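A-type flavoprotein (Giardia intestinalis, PDB 2Q9U) scavenges O2 in a human parasite, probably by passing electrons from its bound flavin mononucleotide to a mu-oxo-diiron centre. Local coordinates at residues Phe30-Gly38 / Leu195-Ile203; Phe313-Met322 / Ser353-Leu364. All coordinates share one frame; numbering follows the deposited sequence.

Interaction 1 of 2, residues Phe30-Gly38 / Leu195-Ile203. With NO3 (nitrate ion), chain C.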
# COMPACT_ATOMS: atom_id res chain seq x y z
N PHE A 30 -9.90 -5.20 -8.32
CA PHE A 30 -10.70 -5.55 -9.48
C PHE A 30 -12.06 -4.91 -9.32
O PHE A 30 -12.89 -5.36 -8.53
CB PHE A 30 -10.81 -7.08 -9.60
CG PHE A 30 -11.71 -7.54 -10.73
CD1 PHE A 30 -11.66 -6.93 -11.98
CD2 PHE A 30 -12.64 -8.54 -10.51
CE1 PHE A 30 -12.51 -7.34 -13.03
CE2 PHE A 30 -13.49 -8.98 -11.54
CZ PHE A 30 -13.42 -8.38 -12.80
N HIS A 31 -12.26 -3.83 -10.09
CA HIS A 31 -13.44 -2.96 -9.95
C HIS A 31 -13.67 -2.56 -8.49
O HIS A 31 -14.79 -2.54 -8.00
CB HIS A 31 -14.68 -3.56 -10.67
CG HIS A 31 -15.30 -4.75 -9.99
ND1 HIS A 31 -15.86 -4.70 -8.73
CD2 HIS A 31 -15.50 -6.02 -10.44
CE1 HIS A 31 -16.36 -5.88 -8.42
NE2 HIS A 31 -16.15 -6.70 -9.43
N GLY A 32 -12.58 -2.27 -7.78
CA GLY A 32 -12.65 -1.95 -6.36
C GLY A 32 -12.73 -3.12 -5.39
O GLY A 32 -12.72 -2.91 -4.18
N TYR A 33 -12.83 -4.35 -5.91
CA TYR A 33 -12.77 -5.56 -5.05
C TYR A 33 -11.30 -5.86 -4.71
O TYR A 33 -10.45 -5.95 -5.60
CB TYR A 33 -13.42 -6.75 -5.77
CG TYR A 33 -13.58 -8.08 -5.01
CD1 TYR A 33 -12.47 -8.84 -4.60
CD2 TYR A 33 -14.84 -8.60 -4.76
CE1 TYR A 33 -12.63 -10.06 -3.92
CE2 TYR A 33 -15.01 -9.81 -4.09
CZ TYR A 33 -13.91 -10.53 -3.68
OH TYR A 33 -14.09 -11.72 -3.06
N HIS A 34 -11.00 -6.01 -3.43
CA HIS A 34 -9.62 -6.34 -3.06
C HIS A 34 -9.41 -7.82 -3.28
O HIS A 34 -9.79 -8.63 -2.43
CB HIS A 34 -9.35 -5.95 -1.61
CG HIS A 34 -9.05 -4.51 -1.44
ND1 HIS A 34 -9.96 -3.52 -1.74
CD2 HIS A 34 -7.93 -3.88 -0.99
CE1 HIS A 34 -9.42 -2.33 -1.48
NE2 HIS A 34 -8.19 -2.53 -1.04
N THR A 35 -8.84 -8.18 -4.44
CA THR A 35 -8.69 -9.58 -4.80
C THR A 35 -7.35 -10.05 -4.24
O THR A 35 -6.39 -10.16 -4.98
CB THR A 35 -8.77 -9.83 -6.35
OG1 THR A 35 -7.85 -8.97 -7.03
CG2 THR A 35 -10.16 -9.56 -6.88
N ASP A 36 -7.29 -10.30 -2.92
CA ASP A 36 -6.01 -10.58 -2.26
C ASP A 36 -5.36 -11.85 -2.79
O ASP A 36 -4.13 -11.99 -2.75
CB ASP A 36 -6.19 -10.75 -0.75
CG ASP A 36 -6.54 -9.44 -0.05
OD1 ASP A 36 -6.54 -8.37 -0.69
OD2 ASP A 36 -6.81 -9.49 1.17
N GLU A 37 -6.20 -12.75 -3.29
CA GLU A 37 -5.73 -14.01 -3.88
C GLU A 37 -5.83 -14.12 -5.40
O GLU A 37 -5.81 -15.23 -5.92
CB GLU A 37 -6.39 -15.20 -3.18
CG GLU A 37 -6.13 -15.13 -1.67
CD GLU A 37 -6.54 -16.38 -0.95
OE1 GLU A 37 -6.15 -17.48 -1.37
OE2 GLU A 37 -7.27 -16.22 0.04
N GLY A 38 -5.86 -12.99 -6.10
CA GLY A 38 -5.93 -12.98 -7.57
C GLY A 38 -7.32 -13.43 -8.02
O GLY A 38 -8.27 -13.38 -7.24
N LEU A 195 -13.83 -17.82 0.17
CA LEU A 195 -13.77 -16.88 -0.96
C LEU A 195 -15.10 -16.85 -1.73
O LEU A 195 -15.48 -15.81 -2.29
CB LEU A 195 -12.60 -17.25 -1.87
CG LEU A 195 -11.21 -17.03 -1.23
CD1 LEU A 195 -10.14 -17.59 -2.17
CD2 LEU A 195 -10.94 -15.54 -0.91
N PHE A 196 -15.79 -18.00 -1.74
CA PHE A 196 -17.12 -18.12 -2.37
C PHE A 196 -18.08 -17.16 -1.64
O PHE A 196 -18.87 -16.45 -2.27
CB PHE A 196 -17.58 -19.58 -2.28
CG PHE A 196 -19.01 -19.83 -2.73
CD1 PHE A 196 -20.08 -19.65 -1.85
CD2 PHE A 196 -19.27 -20.31 -4.01
CE1 PHE A 196 -21.40 -19.93 -2.26
CE2 PHE A 196 -20.58 -20.62 -4.42
CZ PHE A 196 -21.63 -20.42 -3.55
N LYS A 197 -18.00 -17.15 -0.31
CA LYS A 197 -18.78 -16.20 0.52
C LYS A 197 -18.37 -14.75 0.31
O LYS A 197 -19.23 -13.84 0.26
CB LYS A 197 -18.68 -16.55 2.00
CG LYS A 197 -19.45 -17.80 2.40
CD LYS A 197 -19.20 -18.11 3.89
CE LYS A 197 -19.76 -19.46 4.29
NZ LYS A 197 -19.40 -19.84 5.71
N GLU A 198 -17.07 -14.50 0.16
CA GLU A 198 -16.64 -13.13 -0.07
C GLU A 198 -17.21 -12.64 -1.42
O GLU A 198 -17.63 -11.47 -1.56
CB GLU A 198 -15.10 -13.02 -0.05
CG GLU A 198 -14.59 -11.58 0.08
CD GLU A 198 -13.08 -11.51 0.05
OE1 GLU A 198 -12.50 -11.89 -0.99
OE2 GLU A 198 -12.48 -11.09 1.06
N TYR A 199 -17.19 -13.52 -2.42
CA TYR A 199 -17.73 -13.15 -3.74
C TYR A 199 -19.23 -12.85 -3.65
O TYR A 199 -19.72 -11.82 -4.17
CB TYR A 199 -17.48 -14.28 -4.74
CG TYR A 199 -17.79 -13.87 -6.14
CD1 TYR A 199 -19.10 -13.94 -6.63
CD2 TYR A 199 -16.77 -13.42 -7.00
CE1 TYR A 199 -19.41 -13.56 -7.96
CE2 TYR A 199 -17.06 -13.05 -8.32
CZ TYR A 199 -18.38 -13.11 -8.79
OH TYR A 199 -18.63 -12.73 -10.09
N THR A 200 -19.96 -13.73 -2.97
CA THR A 200 -21.41 -13.55 -2.77
C THR A 200 -21.72 -12.20 -2.10
O THR A 200 -22.56 -11.42 -2.59
CB THR A 200 -21.99 -14.67 -1.91
OG1 THR A 200 -21.62 -15.93 -2.47
CG2 THR A 200 -23.52 -14.56 -1.89
N ALA A 201 -21.03 -11.94 -0.99
CA ALA A 201 -21.22 -10.71 -0.22
C ALA A 201 -20.96 -9.46 -1.07
O ALA A 201 -21.74 -8.49 -0.99
CB ALA A 201 -20.25 -10.73 1.04
N ASN A 202 -19.90 -9.48 -1.89
CA ASN A 202 -19.43 -8.27 -2.60
C ASN A 202 -20.05 -8.02 -3.95
O ASN A 202 -20.12 -6.88 -4.39
CB ASN A 202 -17.92 -8.31 -2.80
CG ASN A 202 -17.16 -7.93 -1.54
OD1 ASN A 202 -16.89 -6.76 -1.30
ND2 ASN A 202 -16.83 -8.93 -0.73
N ILE A 203 -20.47 -9.09 -4.62
CA ILE A 203 -20.96 -8.97 -6.00
C ILE A 203 -22.47 -9.19 -6.04
O ILE A 203 -23.20 -8.48 -6.75
CB ILE A 203 -20.23 -9.94 -6.96
CG1 ILE A 203 -18.69 -9.79 -6.82
CG2 ILE A 203 -20.73 -9.76 -8.43
CD1 ILE A 203 -18.17 -8.38 -7.05
N NO3 C . -17.46 -9.91 -11.30
O1 NO3 C . -16.86 -9.23 -10.26
O2 NO3 C . -16.86 -11.06 -11.76
O3 NO3 C . -18.66 -9.52 -11.84
O HOH W 1 -13.89 -14.25 -3.97
O HOH W 2 -10.57 -9.17 0.27
O HOH W 3 -9.69 -12.04 -1.18

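Interaction 2 of 2, residues Phe313-Met322 / Ser353-Leu364. With FMN (flavin mononucleotide), chain F.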
# COMPACT_ATOMS: atom_id res chain seq x y z
N PHE A 313 -21.13 0.21 14.04
CA PHE A 313 -20.28 1.14 13.31
C PHE A 313 -19.90 2.31 14.20
O PHE A 313 -20.74 2.86 14.95
CB PHE A 313 -20.98 1.66 12.07
CG PHE A 313 -20.95 0.69 10.90
CD1 PHE A 313 -21.73 -0.48 10.92
CD2 PHE A 313 -20.13 0.93 9.81
CE1 PHE A 313 -21.71 -1.40 9.85
CE2 PHE A 313 -20.13 0.03 8.70
CZ PHE A 313 -20.91 -1.14 8.74
N ALA A 314 -18.64 2.71 14.11
CA ALA A 314 -18.13 3.71 15.03
C ALA A 314 -17.14 4.63 14.34
O ALA A 314 -16.42 4.21 13.44
CB ALA A 314 -17.49 3.05 16.23
N SER A 315 -17.12 5.87 14.80
CA SER A 315 -16.16 6.87 14.31
C SER A 315 -16.12 8.04 15.30
O SER A 315 -17.16 8.42 15.83
CB SER A 315 -16.62 7.41 12.94
OG SER A 315 -15.84 8.51 12.52
N PRO A 316 -14.92 8.64 15.50
CA PRO A 316 -14.94 9.98 16.09
C PRO A 316 -15.52 11.00 15.14
O PRO A 316 -15.64 10.76 13.93
CB PRO A 316 -13.44 10.27 16.36
CG PRO A 316 -12.70 9.43 15.38
CD PRO A 316 -13.55 8.15 15.28
N THR A 317 -15.93 12.15 15.70
CA THR A 317 -16.36 13.26 14.87
C THR A 317 -15.13 13.90 14.23
O THR A 317 -14.17 14.29 14.92
CB THR A 317 -17.21 14.29 15.67
OG1 THR A 317 -18.44 13.67 16.08
CG2 THR A 317 -17.56 15.50 14.80
N LEU A 318 -15.14 13.96 12.91
CA LEU A 318 -14.11 14.65 12.16
C LEU A 318 -14.80 15.70 11.30
O LEU A 318 -15.61 15.35 10.43
CB LEU A 318 -13.34 13.65 11.27
CG LEU A 318 -12.21 14.21 10.38
CD1 LEU A 318 -11.12 14.94 11.19
CD2 LEU A 318 -11.59 13.08 9.53
N ASN A 319 -14.51 16.97 11.58
CA ASN A 319 -15.05 18.11 10.82
C ASN A 319 -16.56 18.00 10.68
O ASN A 319 -17.09 18.06 9.57
CB ASN A 319 -14.39 18.21 9.43
CG ASN A 319 -12.86 18.27 9.52
OD1 ASN A 319 -12.32 18.89 10.42
ND2 ASN A 319 -12.18 17.60 8.60
N ASN A 320 -17.23 17.82 11.83
CA ASN A 320 -18.69 17.84 11.94
C ASN A 320 -19.41 16.66 11.30
O ASN A 320 -20.61 16.72 11.08
CB ASN A 320 -19.26 19.16 11.39
CG ASN A 320 -18.74 20.38 12.13
OD1 ASN A 320 -18.83 20.45 13.35
ND2 ASN A 320 -18.16 21.34 11.38
N THR A 321 -18.67 15.60 11.00
CA THR A 321 -19.30 14.39 10.49
C THR A 321 -18.51 13.14 10.88
O THR A 321 -17.65 13.21 11.76
CB THR A 321 -19.58 14.50 8.96
OG1 THR A 321 -20.33 13.36 8.52
CG2 THR A 321 -18.29 14.67 8.13
N MET A 322 -18.83 12.00 10.27
CA MET A 322 -18.06 10.76 10.52
C MET A 322 -16.80 10.77 9.65
O MET A 322 -16.70 11.52 8.69
CB MET A 322 -18.90 9.52 10.18
CG MET A 322 -19.21 9.40 8.68
SD MET A 322 -20.21 7.97 8.25
CE MET A 322 -21.89 8.57 8.66
N SER A 353 -18.60 18.84 19.57
CA SER A 353 -19.94 18.70 19.03
C SER A 353 -20.12 17.30 18.45
O SER A 353 -19.42 16.92 17.53
CB SER A 353 -20.24 19.79 17.99
OG SER A 353 -21.51 19.60 17.36
N ASN A 354 -21.04 16.54 19.05
CA ASN A 354 -21.30 15.16 18.65
C ASN A 354 -22.02 15.07 17.30
O ASN A 354 -23.23 15.33 17.21
CB ASN A 354 -22.10 14.45 19.76
CG ASN A 354 -22.56 13.05 19.37
OD1 ASN A 354 -21.80 12.28 18.76
ND2 ASN A 354 -23.80 12.71 19.71
N ARG A 355 -21.29 14.71 16.25
CA ARG A 355 -21.90 14.64 14.91
C ARG A 355 -21.78 13.30 14.20
O ARG A 355 -22.68 12.91 13.44
CB ARG A 355 -21.38 15.76 13.98
CG ARG A 355 -21.70 17.20 14.50
CD ARG A 355 -23.22 17.55 14.40
NE ARG A 355 -23.65 17.60 13.00
CZ ARG A 355 -23.48 18.64 12.17
NH1 ARG A 355 -22.90 19.77 12.58
NH2 ARG A 355 -23.89 18.54 10.92
N ALA A 356 -20.69 12.58 14.45
CA ALA A 356 -20.44 11.31 13.74
C ALA A 356 -21.51 10.27 14.09
O ALA A 356 -22.08 9.63 13.20
CB ALA A 356 -19.06 10.79 14.06
N VAL A 357 -21.80 10.11 15.38
CA VAL A 357 -22.74 9.08 15.83
C VAL A 357 -24.18 9.31 15.31
O VAL A 357 -24.76 8.39 14.74
CB VAL A 357 -22.66 8.86 17.34
CG1 VAL A 357 -23.79 7.92 17.83
CG2 VAL A 357 -21.26 8.29 17.69
N PRO A 358 -24.74 10.54 15.48
CA PRO A 358 -26.00 10.85 14.78
C PRO A 358 -25.99 10.57 13.29
O PRO A 358 -26.99 10.05 12.77
CB PRO A 358 -26.17 12.37 15.05
CG PRO A 358 -25.55 12.51 16.43
CD PRO A 358 -24.31 11.67 16.32
N ASP A 359 -24.90 10.93 12.59
CA ASP A 359 -24.79 10.67 11.15
C ASP A 359 -24.72 9.17 10.86
O ASP A 359 -25.35 8.70 9.92
CB ASP A 359 -23.57 11.35 10.52
CG ASP A 359 -23.75 12.86 10.35
OD1 ASP A 359 -24.86 13.38 10.61
OD2 ASP A 359 -22.77 13.52 9.95
N ILE A 360 -24.00 8.41 11.69
CA ILE A 360 -23.95 6.95 11.51
C ILE A 360 -25.33 6.32 11.76
O ILE A 360 -25.80 5.49 10.97
CB ILE A 360 -22.92 6.32 12.43
CG1 ILE A 360 -21.50 6.71 11.99
CG2 ILE A 360 -23.08 4.81 12.40
CD1 ILE A 360 -20.41 6.33 13.04
N VAL A 361 -25.99 6.72 12.84
CA VAL A 361 -27.34 6.23 13.16
C VAL A 361 -28.32 6.49 11.99
O VAL A 361 -29.06 5.58 11.59
CB VAL A 361 -27.89 6.85 14.49
CG1 VAL A 361 -29.45 6.76 14.58
CG2 VAL A 361 -27.21 6.19 15.76
N ALA A 362 -28.31 7.70 11.45
CA ALA A 362 -29.22 8.05 10.36
C ALA A 362 -28.93 7.18 9.13
O ALA A 362 -29.86 6.67 8.47
CB ALA A 362 -29.11 9.54 10.01
N GLU A 363 -27.64 6.98 8.85
CA GLU A 363 -27.27 6.18 7.70
C GLU A 363 -27.65 4.71 7.92
O GLU A 363 -28.19 4.07 7.01
CB GLU A 363 -25.78 6.36 7.36
CG GLU A 363 -25.26 5.46 6.24
CD GLU A 363 -25.91 5.66 4.88
OE1 GLU A 363 -26.47 6.74 4.60
OE2 GLU A 363 -25.82 4.71 4.06
N LEU A 364 -27.40 4.18 9.11
CA LEU A 364 -27.79 2.79 9.42
C LEU A 364 -29.31 2.57 9.32
O LEU A 364 -29.78 1.56 8.78
CB LEU A 364 -27.34 2.40 10.83
CG LEU A 364 -25.84 2.21 11.03
CD1 LEU A 364 -25.61 2.08 12.53
CD2 LEU A 364 -25.38 0.93 10.33
N1 FMN F . -14.56 16.99 17.44
C2 FMN F . -15.80 17.51 17.21
O2 FMN F . -16.66 17.46 18.10
N3 FMN F . -16.08 18.13 16.01
C4 FMN F . -15.13 18.20 15.00
O4 FMN F . -15.48 18.64 13.91
C4A FMN F . -13.85 17.65 15.22
N5 FMN F . -12.85 17.71 14.26
C5A FMN F . -11.60 17.15 14.55
C6 FMN F . -10.58 17.20 13.60
C7 FMN F . -9.31 16.64 13.86
C7M FMN F . -8.20 16.91 12.89
C8 FMN F . -9.06 16.04 15.09
C8M FMN F . -7.76 15.33 15.38
C9 FMN F . -10.08 15.99 16.04
C9A FMN F . -11.35 16.54 15.78
N10 FMN F . -12.36 16.48 16.74
C10 FMN F . -13.59 17.05 16.46
C1' FMN F . -12.16 15.84 18.08
C2' FMN F . -12.18 14.32 18.00
O2' FMN F . -13.47 13.81 17.68
C3' FMN F . -11.63 13.84 19.35
O3' FMN F . -10.23 14.06 19.33
C4' FMN F . -11.88 12.37 19.65
O4' FMN F . -11.56 12.12 21.01
C5' FMN F . -11.03 11.46 18.78
O5' FMN F . -11.46 10.12 18.95
P FMN F . -10.40 8.95 18.75
O1P FMN F . -11.22 7.68 18.61
O2P FMN F . -9.62 9.26 17.51
O3P FMN F . -9.46 8.84 19.94
O HOH W 4 -19.76 11.56 17.58
O HOH W 5 -18.64 18.85 15.46
O HOH W 6 -22.67 15.95 9.51
O HOH W 7 -21.63 20.70 14.78

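Interaction 1 of 2, residues Phe30-Gly38 / Leu195-Ile203
Y33 meets E198 and N202 where a short beta hairpin (strands 29-30 and 33-34), whose two-residue loop makes a type I' turn from F30 to Y33, lies against helix 189-204 of the beta-lactamase-like domain. The contact illustrates how one aromatic side chain can seat a hairpin on a helix. The phenol leaves its backbone with CG opposite the amide nitrogen (chi1 -175°), which carries the ring across to the helix. N202 CB packs 3.5 Å from Y33 CE2, and the two side chains cross at about a right angle. At the far end Y33 OH lies 2.6 Å from E198 OE1 in a weak hydrogen bond, the ring and carboxylate planes standing nearly perpendicular (83°). N202 is held in turn: its ND2 bonds E198 O at 2.8 Å, almost straight and in the amide plane, while its OD1 takes a bond from Y332. H176 meets the Y33 ring edge to face.

Beside the phenol, the I203 methyl CD1 sits at the edge of the H31 ring, 3.4 Å from H31 CE1. H31 NE2 also donates to O1 of a nitrate ion at 2.8 Å. The nitrate probably comes from the crystallisation liquor, and Y199, whose side chain touches the diiron centre, reaches its O2 more weakly. H31 itself packs on M266 of the second subunit.

Toward E37 the contact loosens and becomes watery. E37 OE2 comes no nearer than 3.9 Å to L195, at CD2, its partner oxygen OE1 being engaged by H191. Separate waters join Y33 OH to L195 O and H34 O to E198 OE2, and a third donates to E198 OE1 at 2.8 Å while accepting weakly from D36 N.

Interaction 2 of 2, residues Phe313-Met322 / Ser353-Leu364
T317 OG1 accepts two backbone N-H groups, from R355 N and from A356 N, each at 3.0 Å, where helix 356-367 begins in this flavodoxin-like domain. It is an instructive case of a loop hydroxyl fastening a helix start: both bonds are nearly straight (162° and 166°), and a water is also hydrogen-bonded to the same oxygen. The other branch, T317 CG2, faces the flavin, 3.3 Å from FMN N3, so one side chain joins helix and cofactor. Backbone amides add to the grip, N320 N on FMN O4 and S353 N on FMN O2.

On the outer side R355 folds back, bent at its second and third torsions, and lays one face of its guanidinium against N320 O, which sits over the centre of the group, 3.5 Å from its plane. T321 OG1 donates to the anti lone pair of D359 OD2 at 2.8 Å, one turn into the helix. A356 CB fills the inner side, 3.4 Å from P316 O, and I360 CG2 rests on F313 CB. M322 turns back at its thioether (chi3 81°), bringing its methyl CE to 3.6 Å from D359 C and 3.8 Å from I360 CG1.

Followed from the N terminus, the two contacts come in series and neither nest nor cross. Interaction 1 closes a long loop, 156 residues running through much of the beta-lactamase-like domain, and ties an early hairpin to helix 189-204. Interaction 2 closes a short one of 30 residues, which holds helix 324-336 and strand 344-350. With strand 310-314 before them they make a beta-alpha-beta unit, and helix 356-367 then returns against the end of that first strand. Their centres are 28 Å apart and they do not touch. Helix 324-336 nevertheless links them, since its Y332 bonds N202 of interaction 1 and its L330 packs on F313 and M322 of interaction 2. Both also reach the second subunit.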